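Local coordinates for pngf-ii (Elizabethkingia meningoseptica, PDB 4R4X), which probably removes N-linked glycans from glycoproteins and glycopeptides as a peptide:N-glycosidase related to PNGase F, at residues P456-C461 against L483-C489. Numbering follows the deposited sequence.
Sequences PWRTDC and LSRSNWC
Pro456 lays its CB against CB of Asn487 at 3.6 Å, and one water donates to both Pro456 O and Ser486 OG, the latter also hydrogen-bonded to Asp435 O. Trp457 CG stands anti to the backbone N (chi1 -163°), which brings the indole back across 484-486: Arg485 O lies 3.2 Å above one ring face, nearer the perimeter than the centre, Ser486 OG meets the edge, and CZ2 rests against Ser484 CB. Arg458 and Arg485 form an isolated antiparallel hydrogen-bonded pair. Arg458 N reaches Arg485 O at 3.0 Å, and Arg485 N returns to Arg458 O at 3.2 Å; Arg485 O also accepts from Asn487 N, closing the inverse gamma turn centred on Ser486. Two kinks (chi2 -89°, chi3 -60°) bring Arg458 CG to 3.5 Å from Asn487 C. Arg458 NE and NH2 each bind one Asp460 oxygen, NE to OD1 at 2.9 Å; Tyr464 also binds Asp460. Cys489 SG lies over one guanidinium face, 3.5 Å from Arg458 NH2. The Cys461-Cys489 disulfide (chi3 -76°) joins the segments' last residues. Both segments belong to the long connection between strands 449-454 and 493-504, where Pro456 and Trp488 pack on strand 416-428 and Asn487 ND2 bonds to its Thr425 O.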
ATOM      1  N   PRO A 456      21.666  -2.408 -15.168  1.00 13.55           N
ATOM      2  CA  PRO A 456      20.969  -2.079 -13.928  1.00 13.94           C
ATOM      3  C   PRO A 456      21.979  -1.542 -12.909  1.00 13.41           C
ATOM      4  O   PRO A 456      23.008  -2.176 -12.661  1.00 13.56           O
ATOM      5  CB  PRO A 456      20.389  -3.416 -13.476  1.00 14.24           C
ATOM      6  CG  PRO A 456      20.628  -4.406 -14.566  1.00 14.38           C
ATOM      7  CD  PRO A 456      21.777  -3.867 -15.356  1.00 14.10           C
ATOM      8  N   TRP A 457      21.707  -0.367 -12.360  1.00 13.16           N
ATOM      9  CA  TRP A 457      22.708   0.331 -11.551  1.00 13.14           C
ATOM     10  C   TRP A 457      22.026   1.358 -10.652  1.00 13.21           C
ATOM     11  O   TRP A 457      21.170   2.081 -11.122  1.00 13.64           O
ATOM     12  CB  TRP A 457      23.744   1.026 -12.458  1.00 12.98           C
ATOM     13  CG  TRP A 457      25.014   1.407 -11.730  1.00 12.64           C
ATOM     14  CD1 TRP A 457      25.496   2.671 -11.519  1.00 12.57           C
ATOM     15  CD2 TRP A 457      25.933   0.518 -11.103  1.00 12.31           C
ATOM     16  NE1 TRP A 457      26.680   2.622 -10.817  1.00 12.18           N
ATOM     17  CE2 TRP A 457      26.974   1.309 -10.551  1.00 12.69           C
ATOM     18  CE3 TRP A 457      26.016  -0.871 -10.994  1.00 12.37           C
ATOM     19  CZ2 TRP A 457      28.047   0.751  -9.856  1.00 12.42           C
ATOM     20  CZ3 TRP A 457      27.091  -1.427 -10.285  1.00 12.33           C
ATOM     21  CH2 TRP A 457      28.087  -0.612  -9.735  1.00 12.79           C
ATOM     22  N   ARG A 458      22.398   1.378  -9.370  1.00 12.88           N
ATOM     23  CA  ARG A 458      21.860   2.340  -8.384  1.00 13.77           C
ATOM     24  C   ARG A 458      23.025   3.137  -7.793  1.00 12.94           C
ATOM     25  O   ARG A 458      23.978   2.552  -7.328  1.00 11.87           O
ATOM     26  CB  ARG A 458      21.171   1.619  -7.220  1.00 15.03           C
ATOM     27  CG  ARG A 458      19.892   0.847  -7.561  1.00 16.31           C
ATOM     28  CD  ARG A 458      18.620   1.639  -7.465  1.00 17.36           C
ATOM     29  NE  ARG A 458      18.351   2.191  -6.129  1.00 17.79           N
ATOM     30  CZ  ARG A 458      17.605   1.628  -5.183  1.00 19.15           C
ATOM     31  NH1 ARG A 458      17.026   0.457  -5.358  1.00 19.70           N
ATOM     32  NH2 ARG A 458      17.465   2.254  -4.031  1.00 20.19           N
ATOM     33  N   THR A 459      22.915   4.460  -7.806  1.00 12.68           N
ATOM     34  CA  THR A 459      23.926   5.382  -7.312  1.00 12.38           C
ATOM     35  C   THR A 459      23.427   6.274  -6.153  1.00 12.15           C
ATOM     36  O   THR A 459      24.095   7.255  -5.771  1.00 11.55           O
ATOM     37  CB  THR A 459      24.420   6.276  -8.481  1.00 12.88           C
ATOM     38  OG1 THR A 459      23.305   6.869  -9.157  1.00 14.49           O
ATOM     39  CG2 THR A 459      25.197   5.449  -9.469  1.00 13.49           C
ATOM     40  N   ASP A 460      22.307   5.880  -5.544  1.00 12.22           N
ATOM     41  CA  ASP A 460      21.639   6.661  -4.476  1.00 12.40           C
ATOM     42  C   ASP A 460      21.771   6.031  -3.091  1.00 11.46           C
ATOM     43  O   ASP A 460      21.073   6.452  -2.148  1.00 11.40           O
ATOM     44  CB  ASP A 460      20.138   6.817  -4.783  1.00 13.28           C
ATOM     45  CG  ASP A 460      19.400   5.466  -4.929  1.00 13.93           C
ATOM     46  OD1 ASP A 460      19.923   4.568  -5.610  1.00 13.50           O
ATOM     47  OD2 ASP A 460      18.289   5.315  -4.375  1.00 16.04           O
ATOM     48  N   CYS A 461      22.608   4.997  -2.962  1.00 11.23           N
ATOM     49  CA  CYS A 461      22.595   4.160  -1.745  1.00 11.15           C
ATOM     50  C   CYS A 461      22.982   4.934  -0.484  1.00 11.36           C
ATOM     51  O   CYS A 461      22.498   4.617   0.599  1.00 11.34           O
ATOM     52  CB  CYS A 461      23.427   2.881  -1.921  1.00 11.21           C
ATOM     53  SG  CYS A 461      22.907   1.823  -3.327  1.00 10.69           S
ATOM     54  N   LEU A 483      27.606   2.327  -0.940  1.00 10.89           N
ATOM     55  CA  LEU A 483      28.240   1.998  -2.190  1.00 11.23           C
ATOM     56  C   LEU A 483      27.230   1.706  -3.308  1.00 11.49           C
ATOM     57  O   LEU A 483      26.174   1.106  -3.070  1.00 11.42           O
ATOM     58  CB  LEU A 483      29.167   0.809  -2.017  1.00 11.89           C
ATOM     59  CG  LEU A 483      30.252   0.929  -0.946  1.00 12.08           C
ATOM     60  CD1 LEU A 483      30.926  -0.404  -0.843  1.00 12.84           C
ATOM     61  CD2 LEU A 483      31.241   2.020  -1.323  1.00 12.90           C
ATOM     62  N   SER A 484      27.565   2.162  -4.504  1.00 11.45           N
ATOM     63  CA  SER A 484      26.766   1.929  -5.701  1.00 11.60           C
ATOM     64  C   SER A 484      26.787   0.433  -6.064  1.00 11.38           C
ATOM     65  O   SER A 484      27.815  -0.244  -5.923  1.00 11.72           O
ATOM     66  CB  SER A 484      27.282   2.811  -6.862  1.00 12.13           C
ATOM     67  OG  SER A 484      27.059   4.192  -6.599  1.00 12.44           O
ATOM     68  N   ARG A 485      25.638  -0.093  -6.503  1.00 11.15           N
ATOM     69  CA  ARG A 485      25.452  -1.521  -6.672  1.00 10.66           C
ATOM     70  C   ARG A 485      24.612  -1.834  -7.890  1.00 10.91           C
ATOM     71  O   ARG A 485      23.935  -0.956  -8.424  1.00 10.76           O
ATOM     72  CB  ARG A 485      24.737  -2.077  -5.452  1.00 10.90           C
ATOM     73  CG  ARG A 485      25.617  -2.232  -4.228  1.00 10.98           C
ATOM     74  CD  ARG A 485      24.741  -2.607  -3.042  1.00 10.68           C
ATOM     75  NE  ARG A 485      25.521  -3.000  -1.890  1.00 10.92           N
ATOM     76  CZ  ARG A 485      25.968  -2.189  -0.927  1.00 10.99           C
ATOM     77  NH1 ARG A 485      25.762  -0.887  -0.955  1.00 11.26           N
ATOM     78  NH2 ARG A 485      26.656  -2.709   0.073  1.00 11.47           N
ATOM     79  N   SER A 486      24.630  -3.109  -8.289  1.00 11.12           N
ATOM     80  CA  SER A 486      23.849  -3.609  -9.423  1.00 11.21           C
ATOM     81  C   SER A 486      22.374  -3.767  -9.080  1.00 10.91           C
ATOM     82  O   SER A 486      21.850  -4.884  -8.934  1.00 10.37           O
ATOM     83  CB  SER A 486      24.430  -4.926  -9.927  1.00 11.50           C
ATOM     84  OG  SER A 486      25.687  -4.712 -10.561  1.00 11.84           O
ATOM     85  N   ASN A 487      21.734  -2.620  -8.946  1.00 11.06           N
ATOM     86  CA  ASN A 487      20.284  -2.457  -8.913  1.00 11.74           C
ATOM     87  C   ASN A 487      19.644  -2.686  -7.558  1.00 11.81           C
ATOM     88  O   ASN A 487      18.432  -2.919  -7.468  1.00 12.23           O
ATOM     89  CB  ASN A 487      19.568  -3.281  -9.983  1.00 11.77           C
ATOM     90  CG  ASN A 487      18.345  -2.573 -10.544  1.00 11.93           C
ATOM     91  OD1 ASN A 487      18.305  -1.348 -10.606  1.00 12.68           O
ATOM     92  ND2 ASN A 487      17.351  -3.341 -10.976  1.00 11.65           N
ATOM     93  N   TRP A 488      20.432  -2.542  -6.501  1.00 11.82           N
ATOM     94  CA  TRP A 488      19.846  -2.531  -5.168  1.00 11.52           C
ATOM     95  C   TRP A 488      20.622  -1.717  -4.177  1.00 11.80           C
ATOM     96  O   TRP A 488      21.789  -1.486  -4.375  1.00 11.67           O
ATOM     97  CB  TRP A 488      19.703  -3.937  -4.648  1.00 11.70           C
ATOM     98  CG  TRP A 488      20.943  -4.794  -4.600  1.00 11.77           C
ATOM     99  CD1 TRP A 488      21.558  -5.423  -5.645  1.00 11.45           C
ATOM    100  CD2 TRP A 488      21.642  -5.214  -3.416  1.00 12.10           C
ATOM    101  NE1 TRP A 488      22.602  -6.187  -5.191  1.00 11.83           N
ATOM    102  CE2 TRP A 488      22.684  -6.064  -3.826  1.00 11.78           C
ATOM    103  CE3 TRP A 488      21.507  -4.916  -2.060  1.00 12.55           C
ATOM    104  CZ2 TRP A 488      23.561  -6.644  -2.930  1.00 12.33           C
ATOM    105  CZ3 TRP A 488      22.398  -5.501  -1.159  1.00 12.37           C
ATOM    106  CH2 TRP A 488      23.394  -6.359  -1.596  1.00 12.35           C
ATOM    107  N   CYS A 489      19.948  -1.274  -3.117  1.00 11.83           N
ATOM    108  CA  CYS A 489      20.615  -0.593  -1.994  1.00 12.19           C
ATOM    109  C   CYS A 489      20.080  -1.212  -0.712  1.00 12.54           C
ATOM    110  O   CYS A 489      18.859  -1.333  -0.558  1.00 12.66           O
ATOM    111  CB  CYS A 489      20.277   0.907  -1.943  1.00 11.79           C
ATOM    112  SG  CYS A 489      20.847   1.958  -3.300  1.00 12.34           S
TER
HETATM  113  O   HOH W   1      24.716  -4.124 -13.037  1.00 13.68           O
HETATM  114  O   HOH W   2      18.793   0.381 -12.831  1.00 26.99           O
HETATM  115  O   HOH W   3      25.728   4.925  -4.184  1.00 10.58           O